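Local coordinates for protein exopolygalacturonase (Yersinia enterocolitica, PDB 2UVF) that hydrolyses polygalacturonic acid, the backbone of pectin, by exo-action, as a family 28 glycoside hydrolase with a parallel beta-helix fold, at residues Leu499-Ser504 with Thr545-Trp550; Thr411-Gln416 with Pro512-Ala517; Arg552-Asn557 with Ser570-Ser575. All coordinates share one frame; numbering follows the deposited sequence.

Contact 1: Leu499-Ser504 with Thr545-Trp550; sequences LDYADS and TANKAW
Leu499 and Ala549 form the buried end of this contact, in plain van der Waals contact. The leucine sends its CD2 branch to the methyl group of Ala549, with Leu499 CD2 4.2 Å from Ala549 CB, while its other branch approaches a backbone oxygen, Leu499 CD1 being 4.4 Å from Trp550 O. The same alanine methyl is touched from the other segment a second time, by Tyr501 CB at 4.4 Å from Ala549 CB, and thus meets both a leucine branch and the root of a tyrosine. These residues sit where two successive turns of the parallel beta-helix let go of each other: strand 493-500 pairs with strand 539-542, Leu499 still sharing backbone hydrogen bonding with Lys542, and beyond this both chains run out into loops. The 545-550 loop turns back through a G1 beta bulge, in which Lys548 and Ala549 both face Asp544, and Lys548 N closes the turn on Thr545 O at 3.0 Å. Toward solvent the packing is of another kind, between the partly exposed Tyr501 and Asn547. A chi1 of 167° puts Tyr501 CG beside its own carbonyl carbon, and the ring meets Asn547 CB over one face, offset toward the rim. This is a CH-pi contact, 20° off the ring normal, though its exact closeness is doubtful, and the modelled position of the Asn547 amide carries no weight. Tyr501 also touches Ser471 and Asp544.

Contact 2: Thr411-Gln416 with Pro512-Ala517; sequences TGEKAQ and PAKIPA
Glu413 reaches across to Pro512, Ala513 and Lys514, and nearly all of the contact runs along its side chain. At the root, Glu413 CB sits 3.1 Å from Pro512 O, beside the carbonyl at the start of the opposite segment; the backbones are close here too, Glu413 CA and Ala513 CA being 4.4 Å apart. CG follows past the same carbonyl, with Glu413 CG 3.9 Å from Pro512 O. The chain is then bent at chi2 (62°), which turns the carboxylate toward the Lys514 backbone. Its carbon, Glu413 CD, comes to 3.6 Å from Lys514 CG, and the two oxygens part company. OE1 takes the backbone N-H of Lys514, with 162° at the hydrogen; the modelled length from Lys514 N to Glu413 OE1, 2.4 Å, is very short and its exact value is doubtful. Glu413 OE1 also lies by the alanine methyl, 3.7 Å from Ala513 CB. OE2 lies over aliphatic carbon, 3.5 Å from Lys514 CB, while the lysine chain, bent three times, carries its ammonium off: Glu413 OE2 and Lys514 NZ remain 6.4 Å apart, so any attraction is probably weak. Behind the glutamate, Gly412 CA faces the peptide between Pro512 and Ala513. Backbone hydrogen bonds of Gly412 with Ile473 and of Glu413 with Pro511 hold the turn that presents the side chain. Thr411 touches His443, a residue of the glycan pocket. The arrangement is a side-chain carboxylate accepting a backbone N-H between two surface loops of the parallel beta-helix.

Contact 3: Arg552-Asn557 with Ser570-Ser575; sequences RLVHVN and SDLRDS
Arg573 O and Ser575 OG are the two acceptors on which the first residues of segment 552-557 are hung. Leu553 N gives its hydrogen to Arg573 O over 2.9 Å, in the carbonyl plane. One residue on, Val554 N bonds not to a backbone oxygen but to Ser575 OG, 2.8 Å away and at 161°. That hydroxyl in turn donates to Arg573 O at 2.9 Å between Ser575 OG and Arg573 O, approaching from well above the carbonyl plane, so the carbonyl takes two donors from different directions. Ser575 OG stands anti to its own carbonyl carbon (chi1 -59°), which brings it to the Val554 N-H. On the buried side, Val554 CG2 presses on Leu572 CD1 at 3.4 Å, tighter than usual, the two side chains meeting at about a right angle. On the partly exposed side, Leu553 CD2 lies 3.9 Å from Asp574 CB, and Arg552 NH1 is 4.1 Å from Asp574 OD2, near but beyond a salt bridge. What positions this shell is a short parallel bridge, Arg552 with Arg573, on neighbouring strands of the beta-helix. Just past it both chains bend in step, Leu553 and Asp574 each having positive phi. The two arginines lie on the same face of the sheet, their ends leading away from the facing segment, and form cation-pi pairs, Arg552 with Tyr520 and Arg573 with Trp550. The serine hydroxyl, acceptor and donor at once, probably takes the place of a backbone acceptor at this irregular step, Asp574 O being 4.3 Å from Val554 N.

Contacts 1 and 2 are loop contacts at the same edge of the beta-helix, their centres 13 Å apart, and they touch where Leu499 CD1 lies 3.2 Å from Ala517 O. Neither touches the bound galacturonate, which is about 14 Å from the Leu499 side chain and about 13 Å from Gly412. Along the chain these two contacts interlock, their segments alternating, whereas contact 3 follows both. Contact 3 is centred 17 Å from contact 1 and meets it where Trp550 CB lies 3.4 Å from Asp571 O, and through Thr545 beside Asp571. Contact 3 and contact 2 do not touch; their centres are 23 Å apart and their nearest atoms about 9 Å.

Contact 1: Leu499-Ser504 with Thr545-Trp550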
ATOM      1  N   LEU A 499      -7.612  19.685  -5.964  1.00 59.15           N
ATOM      2  CA  LEU A 499      -9.072  19.647  -5.799  1.00 62.35           C
ATOM      3  C   LEU A 499      -9.693  20.314  -7.022  1.00 64.58           C
ATOM      4  O   LEU A 499      -9.663  21.545  -7.161  1.00 65.07           O
ATOM      5  CB  LEU A 499      -9.492  20.386  -4.526  1.00 62.05           C
ATOM      6  CG  LEU A 499     -10.628  19.863  -3.643  1.00 62.96           C
ATOM      7  CD1 LEU A 499     -10.757  20.746  -2.406  1.00 63.13           C
ATOM      8  CD2 LEU A 499     -11.963  19.762  -4.379  1.00 63.08           C
ATOM      9  N   ASP A 500     -10.249  19.501  -7.915  1.00 67.36           N
ATOM     10  CA  ASP A 500     -10.722  20.006  -9.200  1.00 70.25           C
ATOM     11  C   ASP A 500     -12.278  20.114  -9.290  1.00 71.85           C
ATOM     12  O   ASP A 500     -12.956  19.142  -9.651  1.00 72.03           O
ATOM     13  CB  ASP A 500     -10.106  19.179 -10.362  1.00 70.12           C
ATOM     14  CG  ASP A 500      -8.590  18.882 -10.171  1.00 70.88           C
ATOM     15  OD1 ASP A 500      -8.152  18.621  -9.029  1.00 70.72           O
ATOM     16  OD2 ASP A 500      -7.830  18.885 -11.173  1.00 70.99           O
ATOM     17  N   TYR A 501     -12.814  21.302  -8.940  1.00 73.89           N
ATOM     18  CA  TYR A 501     -14.263  21.646  -8.985  1.00 75.64           C
ATOM     19  C   TYR A 501     -14.903  21.641 -10.358  1.00 77.04           C
ATOM     20  O   TYR A 501     -14.370  22.230 -11.280  1.00 77.35           O
ATOM     21  CB  TYR A 501     -14.557  23.015  -8.347  1.00 75.85           C
ATOM     22  CG  TYR A 501     -15.978  23.592  -8.623  1.00 76.34           C
ATOM     23  CD1 TYR A 501     -17.073  23.181  -7.887  1.00 76.76           C
ATOM     24  CD2 TYR A 501     -16.202  24.555  -9.592  1.00 76.56           C
ATOM     25  CE1 TYR A 501     -18.330  23.673  -8.121  1.00 76.75           C
ATOM     26  CE2 TYR A 501     -17.459  25.059  -9.818  1.00 76.67           C
ATOM     27  CZ  TYR A 501     -18.524  24.613  -9.073  1.00 76.54           C
ATOM     28  OH  TYR A 501     -19.787  25.108  -9.275  1.00 76.07           O
ATOM     29  N   ALA A 502     -16.074  21.022 -10.479  1.00 20.00           N
ATOM     30  CA  ALA A 502     -16.613  20.632 -11.788  1.00 20.00           C
ATOM     31  C   ALA A 502     -17.689  21.566 -12.321  1.00 20.00           C
ATOM     32  O   ALA A 502     -17.529  22.779 -12.352  1.00 20.00           O
ATOM     33  CB  ALA A 502     -17.147  19.255 -11.738  1.00 20.00           C
ATOM     34  N   ASP A 503     -18.796  20.966 -12.739  1.00 82.21           N
ATOM     35  CA  ASP A 503     -19.607  20.205 -11.814  1.00 83.28           C
ATOM     36  C   ASP A 503     -20.758  19.549 -12.569  1.00 83.76           C
ATOM     37  O   ASP A 503     -20.987  18.366 -12.463  1.00 83.98           O
ATOM     38  CB  ASP A 503     -20.122  21.144 -10.703  1.00 83.43           C
ATOM     39  CG  ASP A 503     -19.961  20.562  -9.300  1.00 83.97           C
ATOM     40  OD1 ASP A 503     -20.446  19.426  -9.062  1.00 84.45           O
ATOM     41  OD2 ASP A 503     -19.394  21.265  -8.433  1.00 83.79           O
ATOM     42  N   SER A 504     -21.450  20.355 -13.349  1.00 84.31           N
ATOM     43  CA  SER A 504     -22.608  19.963 -14.185  1.00 84.78           C
ATOM     44  C   SER A 504     -22.929  20.925 -15.367  1.00 85.05           C
ATOM     45  O   SER A 504     -23.919  21.659 -15.305  1.00 85.09           O
ATOM     46  CB  SER A 504     -23.864  19.666 -13.331  1.00 84.78           C
ATOM     47  OG  SER A 504     -24.482  20.852 -12.846  1.00 84.63           O
ATOM     48  N   THR A 545     -10.923  28.178  -5.467  1.00 65.78           N
ATOM     49  CA  THR A 545     -11.465  29.139  -4.474  1.00 66.44           C
ATOM     50  C   THR A 545     -12.605  30.000  -5.050  1.00 66.93           C
ATOM     51  O   THR A 545     -13.532  30.383  -4.318  1.00 67.17           O
ATOM     52  CB  THR A 545     -10.345  29.985  -3.746  1.00 66.49           C
ATOM     53  OG1 THR A 545      -9.879  29.279  -2.581  1.00 66.27           O
ATOM     54  CG2 THR A 545     -10.851  31.367  -3.296  1.00 66.44           C
ATOM     55  N   ALA A 546     -12.548  30.271  -6.357  1.00 67.22           N
ATOM     56  CA  ALA A 546     -13.677  30.864  -7.075  1.00 67.44           C
ATOM     57  C   ALA A 546     -14.970  30.125  -6.705  1.00 67.46           C
ATOM     58  O   ALA A 546     -16.003  30.749  -6.435  1.00 67.72           O
ATOM     59  CB  ALA A 546     -13.444  30.816  -8.596  1.00 67.61           C
ATOM     60  N   ASN A 547     -14.878  28.795  -6.655  1.00 66.91           N
ATOM     61  CA  ASN A 547     -16.025  27.931  -6.410  1.00 66.40           C
ATOM     62  C   ASN A 547     -16.042  27.325  -4.997  1.00 65.87           C
ATOM     63  O   ASN A 547     -16.511  26.197  -4.781  1.00 65.66           O
ATOM     64  CB  ASN A 547     -16.079  26.862  -7.502  1.00 66.57           C
ATOM     65  CG  ASN A 547     -15.977  27.462  -8.902  1.00 67.23           C
ATOM     66  OD1 ASN A 547     -15.069  27.132  -9.670  1.00 67.35           O
ATOM     67  ND2 ASN A 547     -16.903  28.367  -9.230  1.00 68.18           N
ATOM     68  N   LYS A 548     -15.533  28.112  -4.046  1.00 65.14           N
ATOM     69  CA  LYS A 548     -15.482  27.780  -2.609  1.00 64.56           C
ATOM     70  C   LYS A 548     -14.670  26.527  -2.250  1.00 63.50           C
ATOM     71  O   LYS A 548     -14.595  26.151  -1.071  1.00 63.73           O
ATOM     72  CB  LYS A 548     -16.890  27.735  -1.967  1.00 64.90           C
ATOM     73  CG  LYS A 548     -17.565  29.103  -1.754  1.00 65.66           C
ATOM     74  CD  LYS A 548     -18.531  29.065  -0.561  1.00 67.03           C
ATOM     75  CE  LYS A 548     -19.553  30.195  -0.612  1.00 68.17           C
ATOM     76  NZ  LYS A 548     -20.549  30.026  -1.726  1.00 68.30           N
ATOM     77  N   ALA A 549     -14.055  25.900  -3.252  1.00 62.21           N
ATOM     78  CA  ALA A 549     -13.211  24.716  -3.041  1.00 60.79           C
ATOM     79  C   ALA A 549     -11.783  25.097  -2.632  1.00 59.75           C
ATOM     80  O   ALA A 549     -10.935  25.395  -3.484  1.00 59.56           O
ATOM     81  CB  ALA A 549     -13.202  23.819  -4.289  1.00 60.70           C
ATOM     82  N   TRP A 550     -11.535  25.111  -1.324  1.00 58.16           N
ATOM     83  CA  TRP A 550     -10.186  25.318  -0.810  1.00 56.94           C
ATOM     84  C   TRP A 550      -9.760  24.272   0.222  1.00 55.52           C
ATOM     85  O   TRP A 550     -10.594  23.630   0.872  1.00 54.85           O
ATOM     86  CB  TRP A 550      -9.966  26.756  -0.288  1.00 57.57           C
ATOM     87  CG  TRP A 550     -10.976  27.232   0.726  1.00 58.43           C
ATOM     88  CD1 TRP A 550     -11.044  26.891   2.056  1.00 59.12           C
ATOM     89  CD2 TRP A 550     -12.056  28.145   0.490  1.00 58.90           C
ATOM     90  NE1 TRP A 550     -12.113  27.527   2.656  1.00 59.04           N
ATOM     91  CE2 TRP A 550     -12.749  28.305   1.722  1.00 58.99           C
ATOM     92  CE3 TRP A 550     -12.520  28.833  -0.647  1.00 58.65           C
ATOM     93  CZ2 TRP A 550     -13.874  29.133   1.851  1.00 58.54           C
ATOM     94  CZ3 TRP A 550     -13.640  29.659  -0.521  1.00 59.00           C
ATOM     95  CH2 TRP A 550     -14.305  29.799   0.725  1.00 58.93           C
TER

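Contact 2: Thr411-Gln416 with Pro512-Ala517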
ATOM      1  N   THR A 411     -17.297   7.388  -4.416  1.00 41.16           N
ATOM      2  CA  THR A 411     -17.398   8.578  -5.253  1.00 42.56           C
ATOM      3  C   THR A 411     -18.831   9.117  -5.332  1.00 43.49           C
ATOM      4  O   THR A 411     -19.780   8.371  -5.616  1.00 43.15           O
ATOM      5  CB  THR A 411     -16.818   8.346  -6.699  1.00 42.62           C
ATOM      6  OG1 THR A 411     -17.624   7.412  -7.428  1.00 42.47           O
ATOM      7  CG2 THR A 411     -15.424   7.794  -6.636  1.00 42.85           C
ATOM      8  N   GLY A 412     -18.960  10.415  -5.078  1.00 44.63           N
ATOM      9  CA  GLY A 412     -20.223  11.130  -5.249  1.00 46.71           C
ATOM     10  C   GLY A 412     -21.144  11.059  -4.047  1.00 47.97           C
ATOM     11  O   GLY A 412     -20.695  10.802  -2.925  1.00 48.18           O
ATOM     12  N   GLU A 413     -22.441  11.264  -4.301  1.00 49.19           N
ATOM     13  CA  GLU A 413     -23.456  11.395  -3.250  1.00 50.01           C
ATOM     14  C   GLU A 413     -23.791  10.090  -2.541  1.00 50.17           C
ATOM     15  O   GLU A 413     -24.051  10.097  -1.338  1.00 50.50           O
ATOM     16  CB  GLU A 413     -24.733  12.043  -3.810  1.00 50.25           C
ATOM     17  CG  GLU A 413     -25.568  12.807  -2.777  1.00 52.88           C
ATOM     18  CD  GLU A 413     -24.839  14.011  -2.141  1.00 55.18           C
ATOM     19  OE1 GLU A 413     -23.865  14.518  -2.730  1.00 55.80           O
ATOM     20  OE2 GLU A 413     -25.256  14.464  -1.051  1.00 56.17           O
ATOM     21  N   LYS A 414     -23.802   8.984  -3.284  1.00 50.52           N
ATOM     22  CA  LYS A 414     -24.151   7.670  -2.726  1.00 51.12           C
ATOM     23  C   LYS A 414     -23.060   7.070  -1.832  1.00 51.40           C
ATOM     24  O   LYS A 414     -23.254   5.992  -1.266  1.00 51.49           O
ATOM     25  CB  LYS A 414     -24.462   6.674  -3.852  1.00 51.07           C
ATOM     26  CG  LYS A 414     -25.557   7.077  -4.813  1.00 51.65           C
ATOM     27  CD  LYS A 414     -26.887   6.447  -4.455  1.00 52.57           C
ATOM     28  CE  LYS A 414     -27.847   6.501  -5.636  1.00 53.71           C
ATOM     29  NZ  LYS A 414     -29.054   5.665  -5.381  1.00 54.02           N
ATOM     30  N   ALA A 415     -21.923   7.762  -1.721  1.00 52.02           N
ATOM     31  CA  ALA A 415     -20.711   7.229  -1.079  1.00 52.91           C
ATOM     32  C   ALA A 415     -20.891   6.738   0.359  1.00 53.41           C
ATOM     33  O   ALA A 415     -20.412   5.654   0.709  1.00 53.63           O
ATOM     34  CB  ALA A 415     -19.569   8.237  -1.163  1.00 52.30           C
ATOM     35  N   GLN A 416     -21.590   7.522   1.174  1.00 54.37           N
ATOM     36  CA  GLN A 416     -21.818   7.194   2.601  1.00 55.21           C
ATOM     37  C   GLN A 416     -22.684   5.939   2.887  1.00 54.91           C
ATOM     38  O   GLN A 416     -22.854   5.557   4.050  1.00 55.02           O
ATOM     39  CB  GLN A 416     -22.301   8.431   3.400  1.00 55.36           C
ATOM     40  CG  GLN A 416     -23.600   9.079   2.904  1.00 57.26           C
ATOM     41  CD  GLN A 416     -23.411   9.997   1.692  1.00 59.61           C
ATOM     42  OE1 GLN A 416     -22.546   9.764   0.847  1.00 59.66           O
ATOM     43  NE2 GLN A 416     -24.238  11.041   1.604  1.00 60.77           N
ATOM     44  N   PRO A 512     -23.562  12.991  -8.610  1.00 75.19           N
ATOM     45  CA  PRO A 512     -22.650  14.042  -8.133  1.00 74.71           C
ATOM     46  C   PRO A 512     -22.785  14.325  -6.635  1.00 74.14           C
ATOM     47  O   PRO A 512     -23.808  13.994  -6.032  1.00 74.17           O
ATOM     48  CB  PRO A 512     -23.098  15.270  -8.931  1.00 74.80           C
ATOM     49  CG  PRO A 512     -23.648  14.715 -10.186  1.00 74.85           C
ATOM     50  CD  PRO A 512     -24.307  13.424  -9.810  1.00 75.07           C
ATOM     51  N   ALA A 513     -21.759  14.933  -6.042  1.00 73.40           N
ATOM     52  CA  ALA A 513     -21.808  15.292  -4.625  1.00 72.67           C
ATOM     53  C   ALA A 513     -22.404  16.683  -4.392  1.00 72.11           C
ATOM     54  O   ALA A 513     -22.025  17.653  -5.064  1.00 71.97           O
ATOM     55  CB  ALA A 513     -20.429  15.184  -3.982  1.00 72.63           C
ATOM     56  N   LYS A 514     -23.327  16.759  -3.430  1.00 71.37           N
ATOM     57  CA  LYS A 514     -23.951  18.021  -2.993  1.00 70.67           C
ATOM     58  C   LYS A 514     -23.016  18.832  -2.081  1.00 69.95           C
ATOM     59  O   LYS A 514     -22.738  20.003  -2.366  1.00 70.09           O
ATOM     60  CB  LYS A 514     -25.312  17.769  -2.310  1.00 70.62           C
ATOM     61  CG  LYS A 514     -26.389  17.120  -3.206  1.00 71.24           C
ATOM     62  CD  LYS A 514     -26.788  17.999  -4.416  1.00 72.42           C
ATOM     63  CE  LYS A 514     -28.001  18.901  -4.136  1.00 73.00           C
ATOM     64  NZ  LYS A 514     -27.754  19.964  -3.109  1.00 72.96           N
ATOM     65  N   ILE A 515     -22.553  18.215  -0.989  1.00 68.89           N
ATOM     66  CA  ILE A 515     -21.449  18.764  -0.181  1.00 67.63           C
ATOM     67  C   ILE A 515     -20.103  18.393  -0.846  1.00 66.49           C
ATOM     68  O   ILE A 515     -19.750  17.202  -0.935  1.00 66.50           O
ATOM     69  CB  ILE A 515     -21.479  18.279   1.306  1.00 67.76           C
ATOM     70  CG1 ILE A 515     -22.802  18.651   1.994  1.00 67.66           C
ATOM     71  CG2 ILE A 515     -20.263  18.826   2.081  1.00 67.83           C
ATOM     72  CD1 ILE A 515     -22.890  18.211   3.472  1.00 67.65           C
ATOM     73  N   PRO A 516     -19.350  19.412  -1.316  1.00 65.10           N
ATOM     74  CA  PRO A 516     -18.144  19.181  -2.135  1.00 63.83           C
ATOM     75  C   PRO A 516     -16.896  18.649  -1.385  1.00 62.45           C
ATOM     76  O   PRO A 516     -16.854  18.622  -0.142  1.00 62.16           O
ATOM     77  CB  PRO A 516     -17.877  20.557  -2.764  1.00 64.05           C
ATOM     78  CG  PRO A 516     -18.474  21.540  -1.804  1.00 64.57           C
ATOM     79  CD  PRO A 516     -19.610  20.847  -1.087  1.00 64.95           C
ATOM     80  N   ALA A 517     -15.897  18.229  -2.162  1.00 60.69           N
ATOM     81  CA  ALA A 517     -14.690  17.593  -1.637  1.00 59.03           C
ATOM     82  C   ALA A 517     -13.723  18.618  -1.065  1.00 57.63           C
ATOM     83  O   ALA A 517     -13.676  19.767  -1.522  1.00 57.64           O
ATOM     84  CB  ALA A 517     -14.003  16.748  -2.716  1.00 58.81           C
TER

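Contact 3: Arg552-Asn557 with Ser570-Ser575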
ATOM      1  N   ARG A 552      -7.478  23.520   3.716  1.00 49.85           N
ATOM      2  CA  ARG A 552      -7.231  24.282   4.922  1.00 49.02           C
ATOM      3  C   ARG A 552      -6.500  23.413   5.929  1.00 47.62           C
ATOM      4  O   ARG A 552      -6.473  22.199   5.787  1.00 47.63           O
ATOM      5  CB  ARG A 552      -8.553  24.865   5.485  1.00 48.91           C
ATOM      6  CG  ARG A 552      -9.453  23.858   6.176  1.00 49.22           C
ATOM      7  CD  ARG A 552     -10.881  24.365   6.409  1.00 50.18           C
ATOM      8  NE  ARG A 552     -11.628  23.371   7.188  1.00 53.52           N
ATOM      9  CZ  ARG A 552     -11.731  23.375   8.518  1.00 54.95           C
ATOM     10  NH1 ARG A 552     -11.173  24.356   9.234  1.00 54.50           N
ATOM     11  NH2 ARG A 552     -12.406  22.408   9.136  1.00 55.24           N
ATOM     12  N   LEU A 553      -5.895  24.043   6.931  1.00 46.31           N
ATOM     13  CA  LEU A 553      -5.247  23.336   8.043  1.00 45.18           C
ATOM     14  C   LEU A 553      -4.091  22.405   7.639  1.00 44.19           C
ATOM     15  O   LEU A 553      -4.018  21.264   8.084  1.00 43.91           O
ATOM     16  CB  LEU A 553      -6.290  22.604   8.910  1.00 45.15           C
ATOM     17  CG  LEU A 553      -7.290  23.503   9.660  1.00 45.55           C
ATOM     18  CD1 LEU A 553      -8.412  22.670  10.220  1.00 43.52           C
ATOM     19  CD2 LEU A 553      -6.592  24.329  10.774  1.00 44.83           C
ATOM     20  N   VAL A 554      -3.196  22.914   6.792  1.00 43.19           N
ATOM     21  CA  VAL A 554      -1.946  22.234   6.453  1.00 42.77           C
ATOM     22  C   VAL A 554      -0.813  22.713   7.384  1.00 42.45           C
ATOM     23  O   VAL A 554      -0.424  23.878   7.354  1.00 41.71           O
ATOM     24  CB  VAL A 554      -1.549  22.454   4.959  1.00 42.94           C
ATOM     25  CG1 VAL A 554      -0.215  21.798   4.640  1.00 42.56           C
ATOM     26  CG2 VAL A 554      -2.626  21.933   4.015  1.00 42.54           C
ATOM     27  N   HIS A 555      -0.302  21.801   8.210  1.00 42.39           N
ATOM     28  CA  HIS A 555       0.798  22.089   9.148  1.00 42.24           C
ATOM     29  C   HIS A 555       2.108  21.468   8.651  1.00 41.89           C
ATOM     30  O   HIS A 555       2.258  20.244   8.646  1.00 41.82           O
ATOM     31  CB  HIS A 555       0.470  21.567  10.554  1.00 42.46           C
ATOM     32  CG  HIS A 555      -0.983  21.655  10.909  1.00 44.26           C
ATOM     33  ND1 HIS A 555      -1.615  22.852  11.184  1.00 44.95           N
ATOM     34  CD2 HIS A 555      -1.935  20.696  11.013  1.00 44.49           C
ATOM     35  CE1 HIS A 555      -2.889  22.622  11.449  1.00 45.22           C
ATOM     36  NE2 HIS A 555      -3.109  21.322  11.356  1.00 45.12           N
ATOM     37  N   VAL A 556       3.040  22.317   8.211  1.00 41.39           N
ATOM     38  CA  VAL A 556       4.335  21.871   7.681  1.00 40.86           C
ATOM     39  C   VAL A 556       5.499  22.331   8.577  1.00 41.00           C
ATOM     40  O   VAL A 556       5.705  23.531   8.770  1.00 40.96           O
ATOM     41  CB  VAL A 556       4.542  22.303   6.195  1.00 40.69           C
ATOM     42  CG1 VAL A 556       5.947  21.935   5.701  1.00 40.68           C
ATOM     43  CG2 VAL A 556       3.489  21.659   5.290  1.00 39.80           C
ATOM     44  N   ASN A 557       6.240  21.360   9.124  1.00 40.87           N
ATOM     45  CA  ASN A 557       7.311  21.601  10.105  1.00 40.52           C
ATOM     46  C   ASN A 557       8.597  20.793   9.871  1.00 39.04           C
ATOM     47  O   ASN A 557       8.555  19.576   9.690  1.00 38.43           O
ATOM     48  CB  ASN A 557       6.797  21.345  11.532  1.00 41.42           C
ATOM     49  CG  ASN A 557       6.163  22.586  12.164  1.00 45.02           C
ATOM     50  OD1 ASN A 557       6.865  23.562  12.494  1.00 48.31           O
ATOM     51  ND2 ASN A 557       4.832  22.557  12.348  1.00 47.04           N
ATOM     52  N   SER A 570      -1.882  27.222  -4.143  1.00 20.00           N
ATOM     53  CA  SER A 570      -3.079  27.997  -4.178  1.00 20.00           C
ATOM     54  C   SER A 570      -4.306  27.443  -3.543  1.00 20.00           C
ATOM     55  O   SER A 570      -4.561  26.265  -3.494  1.00 49.95           O
ATOM     56  CB  SER A 570      -3.340  28.619  -5.526  1.00 20.00           C
ATOM     57  OG  SER A 570      -3.923  27.715  -6.409  1.00 20.00           O
ATOM     58  N   ASP A 571      -5.082  28.370  -3.057  1.00 50.26           N
ATOM     59  CA  ASP A 571      -6.355  28.035  -2.414  1.00 50.24           C
ATOM     60  C   ASP A 571      -6.164  27.306  -1.104  1.00 49.59           C
ATOM     61  O   ASP A 571      -6.713  26.222  -0.886  1.00 49.51           O
ATOM     62  CB  ASP A 571      -7.252  27.217  -3.352  1.00 50.47           C
ATOM     63  CG  ASP A 571      -7.440  27.879  -4.699  1.00 52.15           C
ATOM     64  OD1 ASP A 571      -7.599  29.121  -4.748  1.00 53.85           O
ATOM     65  OD2 ASP A 571      -7.422  27.160  -5.718  1.00 54.38           O
ATOM     66  N   LEU A 572      -5.407  27.929  -0.216  1.00 49.04           N
ATOM     67  CA  LEU A 572      -5.108  27.323   1.061  1.00 48.48           C
ATOM     68  C   LEU A 572      -5.428  28.282   2.203  1.00 48.18           C
ATOM     69  O   LEU A 572      -5.156  29.471   2.108  1.00 48.33           O
ATOM     70  CB  LEU A 572      -3.639  26.908   1.092  1.00 48.19           C
ATOM     71  CG  LEU A 572      -3.173  26.153   2.335  1.00 47.65           C
ATOM     72  CD1 LEU A 572      -3.720  24.730   2.342  1.00 46.85           C
ATOM     73  CD2 LEU A 572      -1.661  26.175   2.384  1.00 47.52           C
ATOM     74  N   ARG A 573      -6.003  27.764   3.279  1.00 47.78           N
ATOM     75  CA  ARG A 573      -6.322  28.590   4.438  1.00 47.80           C
ATOM     76  C   ARG A 573      -5.867  27.958   5.737  1.00 47.20           C
ATOM     77  O   ARG A 573      -5.743  26.736   5.819  1.00 46.68           O
ATOM     78  CB  ARG A 573      -7.831  28.843   4.506  1.00 48.36           C
ATOM     79  CG  ARG A 573      -8.397  29.376   3.220  1.00 50.02           C
ATOM     80  CD  ARG A 573      -9.703  30.094   3.438  1.00 53.88           C
ATOM     81  NE  ARG A 573     -10.084  30.815   2.219  1.00 56.25           N
ATOM     82  CZ  ARG A 573     -11.013  31.764   2.165  1.00 57.90           C
ATOM     83  NH1 ARG A 573     -11.675  32.125   3.267  1.00 58.52           N
ATOM     84  NH2 ARG A 573     -11.281  32.348   1.005  1.00 58.49           N
ATOM     85  N   ASP A 574      -5.649  28.795   6.756  1.00 46.45           N
ATOM     86  CA  ASP A 574      -5.333  28.343   8.133  1.00 46.46           C
ATOM     87  C   ASP A 574      -4.126  27.373   8.218  1.00 45.86           C
ATOM     88  O   ASP A 574      -4.095  26.448   9.056  1.00 45.16           O
ATOM     89  CB  ASP A 574      -6.572  27.743   8.849  1.00 46.70           C
ATOM     90  CG  ASP A 574      -7.902  28.400   8.429  1.00 48.69           C
ATOM     91  OD1 ASP A 574      -7.955  29.644   8.285  1.00 48.95           O
ATOM     92  OD2 ASP A 574      -8.903  27.654   8.261  1.00 50.23           O
ATOM     93  N   SER A 575      -3.125  27.613   7.369  1.00 45.23           N
ATOM     94  CA  SER A 575      -1.969  26.726   7.268  1.00 44.71           C
ATOM     95  C   SER A 575      -0.624  27.396   7.604  1.00 45.10           C
ATOM     96  O   SER A 575      -0.454  28.593   7.387  1.00 45.29           O
ATOM     97  CB  SER A 575      -1.933  26.127   5.867  1.00 44.95           C
ATOM     98  OG  SER A 575      -3.131  25.414   5.600  1.00 42.30           O
TER